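Local coordinates for protein GH3 beta-N-acetylglucosaminidase (Paenibacillaceae, PDB 6K5J) that probably hydrolyses terminal N-acetyl-beta-D-glucosamine units from chitin-type oligosaccharides, as a family 3 beta-N-acetylglucosaminidase, at residues Ile46-Arg51 with Ala57-Leu62; Ala64-Ile69 with Leu78-Asp83; Arg126-Asn131 with Asp354-Asp359. All blocks are in the same frame, centred on the assembly; numbering follows the deposited sequence.

Interaction 1. Residues Ile46-Arg51 with Ala57-Leu62; sequences IIYFRR and AQVAKL. With NAG (2-acetamido-2-deoxy-beta-D-glucopyranose), chain B.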
loop_
_atom_site.group_PDB
_atom_site.type_symbol
_atom_site.label_atom_id
_atom_site.label_comp_id
_atom_site.label_asym_id
_atom_site.label_seq_id
_atom_site.Cartn_x
_atom_site.Cartn_y
_atom_site.Cartn_z
ATOM N N ILE A 46 0.034 3.634 17.711
ATOM C CA ILE A 46 -0.051 4.860 16.926
ATOM C C ILE A 46 0.169 4.487 15.468
ATOM O O ILE A 46 1.044 3.672 15.166
ATOM C CB ILE A 46 1.010 5.892 17.369
ATOM C CG1 ILE A 46 0.809 6.299 18.828
ATOM C CG2 ILE A 46 1.024 7.121 16.429
ATOM C CD1 ILE A 46 -0.434 7.172 19.051
ATOM N N ILE A 47 -0.618 5.065 14.562
ATOM C CA ILE A 47 -0.371 4.942 13.127
ATOM C C ILE A 47 0.004 6.316 12.576
ATOM O O ILE A 47 -0.659 7.318 12.876
ATOM C CB ILE A 47 -1.582 4.351 12.374
ATOM C CG1 ILE A 47 -1.296 4.338 10.860
ATOM C CG2 ILE A 47 -2.875 5.110 12.708
ATOM C CD1 ILE A 47 -2.237 3.470 10.041
ATOM N N TYR A 48 1.067 6.357 11.773
ATOM C CA TYR A 48 1.535 7.572 11.113
ATOM C C TYR A 48 0.906 7.721 9.727
ATOM O O TYR A 48 0.718 6.735 9.003
ATOM C CB TYR A 48 3.055 7.548 10.936
ATOM C CG TYR A 48 3.907 7.743 12.176
ATOM C CD1 TYR A 48 3.442 8.457 13.279
ATOM C CD2 TYR A 48 5.208 7.239 12.218
ATOM C CE1 TYR A 48 4.253 8.657 14.401
ATOM C CE2 TYR A 48 6.019 7.430 13.329
ATOM C CZ TYR A 48 5.532 8.133 14.419
ATOM O OH TYR A 48 6.340 8.328 15.515
ATOM N N PHE A 49 0.641 8.972 9.344
ATOM C CA PHE A 49 0.325 9.352 7.968
ATOM C C PHE A 49 1.291 10.445 7.511
ATOM O O PHE A 49 2.176 10.854 8.256
ATOM C CB PHE A 49 -1.148 9.765 7.851
ATOM C CG PHE A 49 -2.082 8.598 8.014
ATOM C CD1 PHE A 49 -2.463 8.177 9.283
ATOM C CD2 PHE A 49 -2.496 7.864 6.912
ATOM C CE1 PHE A 49 -3.286 7.070 9.451
ATOM C CE2 PHE A 49 -3.319 6.749 7.065
ATOM C CZ PHE A 49 -3.715 6.355 8.339
ATOM N N ARG A 50 1.132 10.881 6.252
ATOM C CA ARG A 50 2.023 11.888 5.667
ATOM C C ARG A 50 2.148 13.128 6.558
ATOM O O ARG A 50 3.223 13.734 6.649
ATOM C CB ARG A 50 1.514 12.266 4.263
ATOM C CG ARG A 50 2.388 13.260 3.492
ATOM C CD ARG A 50 2.038 13.266 1.975
ATOM N NE ARG A 50 2.157 11.929 1.401
ATOM C CZ ARG A 50 3.269 11.430 0.861
ATOM N NH1 ARG A 50 4.370 12.162 0.787
ATOM N NH2 ARG A 50 3.284 10.196 0.389
ATOM N N ARG A 51 1.057 13.510 7.233
ATOM C CA ARG A 51 1.047 14.677 8.117
ATOM C C ARG A 51 2.038 14.557 9.272
ATOM O O ARG A 51 2.433 15.582 9.838
ATOM C CB ARG A 51 -0.358 14.896 8.684
ATOM C CG ARG A 51 -0.854 13.683 9.501
ATOM C CD ARG A 51 -2.311 13.796 9.970
ATOM N NE ARG A 51 -2.686 12.594 10.723
ATOM C CZ ARG A 51 -3.712 11.796 10.435
ATOM N NH1 ARG A 51 -4.522 12.070 9.416
ATOM N NH2 ARG A 51 -3.933 10.721 11.188
ATOM N N ALA A 57 15.080 12.657 10.572
ATOM C CA ALA A 57 15.440 13.096 11.919
ATOM C C ALA A 57 14.201 13.454 12.727
ATOM O O ALA A 57 14.106 13.125 13.914
ATOM C CB ALA A 57 16.391 14.293 11.853
ATOM N N GLN A 58 13.230 14.103 12.084
ATOM C CA GLN A 58 12.001 14.489 12.764
ATOM C C GLN A 58 11.151 13.269 13.124
ATOM O O GLN A 58 10.555 13.219 14.212
ATOM C CB GLN A 58 11.221 15.484 11.887
ATOM C CG GLN A 58 9.763 15.702 12.309
ATOM C CD GLN A 58 8.819 14.711 11.629
ATOM O OE1 GLN A 58 9.029 14.337 10.483
ATOM N NE2 GLN A 58 7.795 14.278 12.342
ATOM N N VAL A 59 11.082 12.272 12.233
ATOM C CA VAL A 59 10.269 11.087 12.510
ATOM C C VAL A 59 10.871 10.293 13.664
ATOM O O VAL A 59 10.166 9.870 14.587
ATOM C CB VAL A 59 10.125 10.212 11.247
ATOM C CG1 VAL A 59 9.256 8.975 11.551
ATOM C CG2 VAL A 59 9.506 11.018 10.098
ATOM N N ALA A 60 12.184 10.059 13.612
ATOM C CA ALA A 60 12.859 9.358 14.701
ATOM C C ALA A 60 12.647 10.076 16.029
ATOM O O ALA A 60 12.383 9.437 17.058
ATOM C CB ALA A 60 14.352 9.224 14.386
ATOM N N LYS A 61 12.753 11.408 16.027
ATOM C CA LYS A 61 12.480 12.169 17.245
ATOM C C LYS A 61 11.048 11.967 17.714
ATOM O O LYS A 61 10.790 11.833 18.918
ATOM C CB LYS A 61 12.724 13.657 17.007
ATOM C CG LYS A 61 14.129 14.140 17.252
ATOM C CD LYS A 61 14.114 15.668 17.319
ATOM C CE LYS A 61 12.804 16.153 17.944
ATOM N NZ LYS A 61 12.907 17.497 18.600
ATOM N N LEU A 62 10.101 11.971 16.774
ATOM C CA LEU A 62 8.691 11.836 17.124
ATOM C C LEU A 62 8.394 10.463 17.717
ATOM O O LEU A 62 7.689 10.350 18.727
ATOM C CB LEU A 62 7.829 12.097 15.882
ATOM C CG LEU A 62 6.339 11.785 16.018
ATOM C CD1 LEU A 62 5.700 12.677 17.073
ATOM C CD2 LEU A 62 5.652 11.955 14.659
HETATM C C1 NAG B . -7.416 1.511 4.724
HETATM C C2 NAG B . -6.648 0.612 3.722
HETATM C C3 NAG B . -5.521 -0.169 4.421
HETATM C C4 NAG B . -4.674 0.741 5.299
HETATM C C5 NAG B . -5.579 1.480 6.270
HETATM C C6 NAG B . -4.845 2.421 7.199
HETATM C C7 NAG B . -7.632 -0.517 1.758
HETATM C C8 NAG B . -8.643 -1.531 1.298
HETATM N N2 NAG B . -7.574 -0.310 3.078
HETATM O O1 NAG B . -8.203 2.392 3.995
HETATM O O3 NAG B . -4.691 -0.799 3.449
HETATM O O4 NAG B . -3.717 -0.024 6.023
HETATM O O5 NAG B . -6.492 2.276 5.508
HETATM O O6 NAG B . -4.335 3.549 6.498
HETATM O O7 NAG B . -6.889 0.067 0.973
#

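Interaction 2. Residues Ala64-Ile69 with Leu78-Asp83; sequences AELQQI and LLISID. With NAG (2-acetamido-2-deoxy-beta-D-glucopyranose), chain B.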
loop_
_atom_site.group_PDB
_atom_site.type_symbol
_atom_site.label_atom_id
_atom_site.label_comp_id
_atom_site.label_asym_id
_atom_site.label_seq_id
_atom_site.Cartn_x
_atom_site.Cartn_y
_atom_site.Cartn_z
ATOM N N ALA A 64 10.500 8.496 19.265
ATOM C CA ALA A 64 11.106 8.424 20.590
ATOM C C ALA A 64 10.306 9.233 21.605
ATOM O O ALA A 64 10.189 8.836 22.772
ATOM C CB ALA A 64 12.554 8.912 20.527
ATOM N N GLU A 65 9.752 10.375 21.172
ATOM C CA GLU A 65 8.918 11.192 22.049
ATOM C C GLU A 65 7.663 10.441 22.464
ATOM O O GLU A 65 7.299 10.430 23.645
ATOM C CB GLU A 65 8.541 12.512 21.362
ATOM C CG GLU A 65 7.698 13.440 22.262
ATOM C CD GLU A 65 7.193 14.698 21.562
ATOM O OE1 GLU A 65 7.124 14.712 20.313
ATOM O OE2 GLU A 65 6.853 15.679 22.267
ATOM N N LEU A 66 6.977 9.816 21.501
ATOM C CA LEU A 66 5.777 9.057 21.839
ATOM C C LEU A 66 6.093 7.939 22.827
ATOM O O LEU A 66 5.332 7.702 23.772
ATOM C CB LEU A 66 5.130 8.490 20.568
ATOM C CG LEU A 66 4.538 9.534 19.610
ATOM C CD1 LEU A 66 4.193 8.915 18.244
ATOM C CD2 LEU A 66 3.299 10.228 20.217
ATOM N N GLN A 67 7.201 7.230 22.614
ATOM C CA GLN A 67 7.578 6.165 23.536
ATOM C C GLN A 67 7.934 6.721 24.909
ATOM O O GLN A 67 7.640 6.098 25.937
ATOM C CB GLN A 67 8.742 5.366 22.953
ATOM C CG GLN A 67 8.395 4.674 21.635
ATOM C CD GLN A 67 7.528 3.456 21.805
ATOM O OE1 GLN A 67 6.967 3.201 22.887
ATOM N NE2 GLN A 67 7.386 2.691 20.725
ATOM N N GLN A 68 8.559 7.896 24.943
ATOM C CA GLN A 68 8.892 8.518 26.219
ATOM C C GLN A 68 7.637 8.928 26.974
ATOM O O GLN A 68 7.566 8.777 28.198
ATOM C CB GLN A 68 9.798 9.723 25.979
ATOM C CG GLN A 68 10.173 10.493 27.229
ATOM C CD GLN A 68 11.052 11.683 26.899
ATOM O OE1 GLN A 68 11.122 12.110 25.741
ATOM N NE2 GLN A 68 11.724 12.228 27.909
ATOM N N ILE A 69 6.640 9.455 26.259
ATOM C CA ILE A 69 5.374 9.821 26.887
ATOM C C ILE A 69 4.724 8.597 27.510
ATOM O O ILE A 69 4.189 8.658 28.627
ATOM C CB ILE A 69 4.446 10.497 25.856
ATOM C CG1 ILE A 69 4.970 11.897 25.513
ATOM C CG2 ILE A 69 3.001 10.557 26.358
ATOM C CD1 ILE A 69 4.339 12.519 24.252
ATOM N N LEU A 78 4.621 1.353 22.905
ATOM C CA LEU A 78 3.669 1.469 21.804
ATOM C C LEU A 78 4.098 0.688 20.569
ATOM O O LEU A 78 5.278 0.663 20.205
ATOM C CB LEU A 78 3.506 2.935 21.403
ATOM C CG LEU A 78 2.941 3.898 22.442
ATOM C CD1 LEU A 78 3.239 5.321 22.005
ATOM C CD2 LEU A 78 1.442 3.675 22.570
ATOM N N LEU A 79 3.118 0.086 19.898
ATOM C CA LEU A 79 3.275 -0.194 18.477
ATOM C C LEU A 79 3.142 1.110 17.692
ATOM O O LEU A 79 2.270 1.936 17.969
ATOM C CB LEU A 79 2.228 -1.213 18.007
ATOM C CG LEU A 79 2.433 -2.647 18.514
ATOM C CD1 LEU A 79 1.156 -3.477 18.322
ATOM C CD2 LEU A 79 3.629 -3.292 17.806
ATOM N N ILE A 80 4.015 1.297 16.706
ATOM C CA ILE A 80 3.995 2.474 15.849
ATOM C C ILE A 80 4.018 1.965 14.413
ATOM O O ILE A 80 5.006 1.355 13.980
ATOM C CB ILE A 80 5.168 3.421 16.141
ATOM C CG1 ILE A 80 5.048 3.966 17.577
ATOM C CG2 ILE A 80 5.202 4.583 15.149
ATOM C CD1 ILE A 80 6.138 4.955 17.983
ATOM N N SER A 81 2.924 2.185 13.688
ATOM C CA SER A 81 2.722 1.602 12.369
ATOM C C SER A 81 2.582 2.692 11.306
ATOM O O SER A 81 2.628 3.890 11.604
ATOM C CB SER A 81 1.496 0.689 12.357
ATOM O OG SER A 81 1.555 -0.181 11.218
ATOM N N ILE A 82 2.374 2.250 10.073
ATOM C CA ILE A 82 2.429 3.106 8.891
ATOM C C ILE A 82 1.977 2.269 7.704
ATOM O O ILE A 82 2.033 1.037 7.754
ATOM C CB ILE A 82 3.886 3.642 8.704
ATOM C CG1 ILE A 82 3.958 4.734 7.630
ATOM C CG2 ILE A 82 4.862 2.491 8.360
ATOM C CD1 ILE A 82 5.317 5.417 7.561
ATOM N N ASP A 83 1.495 2.924 6.640
ATOM C CA ASP A 83 1.212 2.233 5.370
ATOM C C ASP A 83 2.362 2.463 4.389
ATOM O O ASP A 83 2.245 3.209 3.422
ATOM C CB ASP A 83 -0.094 2.725 4.751
ATOM C CG ASP A 83 -1.283 2.472 5.619
ATOM O OD1 ASP A 83 -1.460 1.309 6.050
ATOM O OD2 ASP A 83 -2.040 3.439 5.855
HETATM C C1 NAG B . -7.416 1.511 4.724
HETATM C C2 NAG B . -6.648 0.612 3.722
HETATM C C3 NAG B . -5.521 -0.169 4.421
HETATM C C4 NAG B . -4.674 0.741 5.299
HETATM C C5 NAG B . -5.579 1.480 6.270
HETATM C C6 NAG B . -4.845 2.421 7.199
HETATM C C7 NAG B . -7.632 -0.517 1.758
HETATM C C8 NAG B . -8.643 -1.531 1.298
HETATM N N2 NAG B . -7.574 -0.310 3.078
HETATM O O1 NAG B . -8.203 2.392 3.995
HETATM O O3 NAG B . -4.691 -0.799 3.449
HETATM O O4 NAG B . -3.717 -0.024 6.023
HETATM O O5 NAG B . -6.492 2.276 5.508
HETATM O O6 NAG B . -4.335 3.549 6.498
HETATM O O7 NAG B . -6.889 0.067 0.973
#

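Interaction 3. Residues Arg126-Asn131 with Asp354-Asp359; sequences RALGIN and DTLVTD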
loop_
_atom_site.group_PDB
_atom_site.type_symbol
_atom_site.label_atom_id
_atom_site.label_comp_id
_atom_site.label_asym_id
_atom_site.label_seq_id
_atom_site.Cartn_x
_atom_site.Cartn_y
_atom_site.Cartn_z
ATOM N N ARG A 126 12.565 1.016 10.905
ATOM C CA ARG A 126 13.018 0.744 12.268
ATOM C C ARG A 126 13.986 1.819 12.750
ATOM O O ARG A 126 13.953 2.218 13.923
ATOM C CB ARG A 126 13.662 -0.641 12.343
ATOM C CG ARG A 126 13.857 -1.179 13.767
ATOM C CD ARG A 126 12.529 -1.277 14.521
ATOM N NE ARG A 126 12.718 -1.176 15.970
ATOM C CZ ARG A 126 12.391 -2.123 16.851
ATOM N NH1 ARG A 126 11.835 -3.257 16.451
ATOM N NH2 ARG A 126 12.622 -1.930 18.145
ATOM N N ALA A 127 14.833 2.322 11.848
ATOM C CA ALA A 127 15.716 3.434 12.188
ATOM C C ALA A 127 14.939 4.683 12.573
ATOM O O ALA A 127 15.477 5.543 13.281
ATOM C CB ALA A 127 16.649 3.736 11.015
ATOM N N LEU A 128 13.678 4.799 12.144
ATOM C CA LEU A 128 12.844 5.933 12.504
ATOM C C LEU A 128 11.961 5.657 13.718
ATOM O O LEU A 128 11.087 6.471 14.029
ATOM C CB LEU A 128 11.973 6.344 11.313
ATOM C CG LEU A 128 12.711 6.634 10.006
ATOM C CD1 LEU A 128 11.732 7.154 8.956
ATOM C CD2 LEU A 128 13.837 7.632 10.209
ATOM N N GLY A 129 12.161 4.531 14.406
ATOM C CA GLY A 129 11.326 4.196 15.542
ATOM C C GLY A 129 9.994 3.579 15.181
ATOM O O GLY A 129 9.144 3.397 16.065
ATOM N N ILE A 130 9.780 3.262 13.914
ATOM C CA ILE A 130 8.567 2.585 13.460
ATOM C C ILE A 130 8.808 1.080 13.528
ATOM O O ILE A 130 9.784 0.571 12.965
ATOM C CB ILE A 130 8.203 3.032 12.032
ATOM C CG1 ILE A 130 7.882 4.528 12.026
ATOM C CG2 ILE A 130 7.055 2.204 11.470
ATOM C CD1 ILE A 130 8.041 5.190 10.657
ATOM N N ASN A 131 7.922 0.361 14.212
ATOM C CA ASN A 131 8.147 -1.051 14.500
ATOM C C ASN A 131 7.052 -1.945 13.935
ATOM O O ASN A 131 7.031 -3.144 14.225
ATOM C CB ASN A 131 8.296 -1.273 16.014
ATOM C CG ASN A 131 7.135 -0.698 16.808
ATOM O OD1 ASN A 131 5.982 -0.842 16.421
ATOM N ND2 ASN A 131 7.439 -0.051 17.932
ATOM N N ASP A 354 19.584 15.053 7.452
ATOM C CA ASP A 354 20.149 13.733 7.199
ATOM C C ASP A 354 19.228 12.901 6.308
ATOM O O ASP A 354 18.000 13.053 6.324
ATOM C CB ASP A 354 20.381 12.986 8.513
ATOM C CG ASP A 354 21.653 13.428 9.227
ATOM O OD1 ASP A 354 22.410 14.249 8.665
ATOM O OD2 ASP A 354 21.874 12.958 10.358
ATOM N N THR A 355 19.833 11.990 5.550
ATOM C CA THR A 355 19.096 11.060 4.705
ATOM C C THR A 355 19.538 9.635 4.994
ATOM O O THR A 355 20.680 9.390 5.400
ATOM C CB THR A 355 19.302 11.359 3.219
ATOM O OG1 THR A 355 18.509 10.454 2.441
ATOM C CG2 THR A 355 20.772 11.185 2.835
ATOM N N LEU A 356 18.612 8.690 4.797
ATOM C CA LEU A 356 18.949 7.275 4.882
ATOM C C LEU A 356 19.312 6.683 3.530
ATOM O O LEU A 356 19.702 5.512 3.469
ATOM C CB LEU A 356 17.783 6.477 5.486
ATOM C CG LEU A 356 17.335 6.890 6.893
ATOM C CD1 LEU A 356 16.204 5.969 7.377
ATOM C CD2 LEU A 356 18.521 6.862 7.856
ATOM N N VAL A 357 19.157 7.456 2.451
ATOM C CA VAL A 357 19.478 6.966 1.117
ATOM C C VAL A 357 20.975 6.688 1.021
ATOM O O VAL A 357 21.801 7.473 1.503
ATOM C CB VAL A 357 19.040 8.001 0.068
ATOM C CG1 VAL A 357 19.500 7.607 -1.338
ATOM C CG2 VAL A 357 17.519 8.197 0.108
ATOM N N THR A 358 21.329 5.556 0.409
ATOM C CA THR A 358 22.718 5.224 0.091
ATOM C C THR A 358 22.827 4.851 -1.383
ATOM O O THR A 358 21.850 4.447 -2.017
ATOM C CB THR A 358 23.275 4.062 0.946
ATOM O OG1 THR A 358 22.601 2.838 0.618
ATOM C CG2 THR A 358 23.145 4.340 2.458
ATOM N N ASP A 359 24.040 4.985 -1.930
ATOM C CA ASP A 359 24.260 4.554 -3.307
ATOM C C ASP A 359 23.939 3.075 -3.471
ATOM O O ASP A 359 23.341 2.670 -4.473
ATOM C CB ASP A 359 25.702 4.843 -3.734
ATOM C CG ASP A 359 26.012 6.321 -3.782
ATOM O OD1 ASP A 359 25.068 7.140 -3.843
ATOM O OD2 ASP A 359 27.210 6.667 -3.771
#

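Interaction 1. Residues Ile46-Arg51 with Ala57-Leu62
Two first torsions bring Tyr48 and Leu62 together. With CG opposite its own carbonyl carbon (chi1 -73°), the Tyr48 side chain leaves the chain next to Ile47, toward the helix, whereas Leu62 holds CG anti to its backbone N (chi1 171°) and comes from the opposite direction. They meet at the phenol end: OH lies 3.5 Å from Leu62 CG, and ring carbon CE1 of Tyr48 is 3.6 Å from Leu62 CD2. One turn earlier on the helix, Val59 meets the ring at another carbon, its CG1 lying 4.0 Å from Tyr48 CE2. Both aliphatic groups approach the ring obliquely. No hydrogen bond joins the segments, and the two backbones stay apart, with the CA atoms of Tyr48 and Val59 9.5 Å from each other; the tyrosine therefore spans the gap. Its hydroxyl is hydrogen-bonded to Ser63 OG, which gives the polar tip of this buried ring a partner. Replacing Tyr48 by alanine removes the ring and hydroxyl, which would probably open a gap beside Val59 and Leu62 and cost Ser63 OG this partner. Ile47, by contrast, has CD1 4.0 Å from C6 of the bound NAG. The contact belongs to the beta-alpha-beta unit of the TIM-barrel-type domain: strand 45-47 lies between strands 21-23 and 79-81, with helix 56-72 packed over Tyr48 through Leu66 as well.

Interaction 2. Residues Ala64-Ile69 with Leu78-Asp83
Gln67 and Leu78 make a side-chain-to-backbone contact, backed by apolar packing, between helix 56-72 and the start of strand 79-81, the last two elements of a beta-alpha-beta unit. The carboxamide of Gln67 engages both backbone polar atoms of one residue: Leu78 N donates to Gln67 OE1 over 3.0 Å in an almost straight bond (177°), while Gln67 NE2 donates to Leu78 O, also over 3.0 Å but more bent (155°). A flipped amide would probably lose both bonds, since OE1 accepts and NE2 donates. The Leu78 oxygen lies near the amide plane. A bend at chi2 (-75°) turns the Gln67 chain so that its amide reaches the backbone of Leu78, just ahead of the strand. Around this polar pair, Leu78 CD1 packs 3.6 Å from the carbonyl O of Leu66 and 4.0 Å from Leu66 CB. Ile80 CD1 comes within 3.8 Å of Gln67 NE2, and more loosely within 4.4 Å of Leu66 CD1. Further along the same segment, beyond the strand, Asp83 OD1 accepts a hydrogen bond of 2.6 Å from O4 of the bound NAG, and Asp83 OD2 also pairs with Arg91. Leu78 O has a second donor in Asn131 ND2. Strand 79-81 runs parallel to strand 45-47, and Ile80 exchanges a backbone hydrogen bond with Asn131 just before strand 132-133, while Leu66 and Ile69 face helix 32-39.

Interaction 3. Residues Arg126-Asn131 with Asp354-Asp359
Ala127, in the last turn of helix 111-127, points its methyl toward Leu356 and is the first residue of 126-131 to meet the other segment, with CB 4.3 Å from Leu356 CD1. Leu128 follows and makes the closer approach: its CD2 stands 4.0 Å from the same Leu356 CD1, the two side chains lying alongside one another, pointing opposite ways. CG of Leu128 sits beside the backbone N (chi1 -54°); with CD1 carrying the extended branch, it is the other methyl, CD2, that meets Leu356. Gly129 then ends the helix as the C' residue of a Schellman motif. Gly129 N bonds to Arg126 O at 3.0 Å, and the positive phi of Gly129 (81°) turns the chain so that Ile130 N reaches back to Leu125 O. From Ile130 the chain turns inward to Asn131, away from the other segment. Across the contact, Leu356 serves both residues with a single methyl, so the join is purely apolar and small, burying 90 Å² in all. The backbone that presents it is held by an ST turn, in which Thr355 OG1 accepts from Val357 N (3.1 Å, 165°). Leu356 also bonds by its backbone to Gly95 and touches Glu124 of helix 111-127. The loop leads from helix 323-339 to helix 359-372, which Thr358 N-caps, while Leu128 packs against Pro56 and Val59 of helix 56-72.

Interactions 1 and 2 belong to one beta-alpha-beta unit: both use helix 56-72, and their strands are neighbours, with Ile46 N 2.8 Å from Leu79 O. Every residue touching in interaction 1 is buried, as are three of the four in interaction 2, whereas interaction 3 is only partly buried and joins segments more than 220 residues apart in sequence. Their chemistry differs accordingly: an aromatic ring against aliphatic groups in the first, an amide held by two hydrogen bonds in the second, a few methyl groups in the third. Interaction 3 still reaches the others, through Ile130 packing on Tyr48 and Asn131 OD1 lying 2.9 Å from Ile80 N.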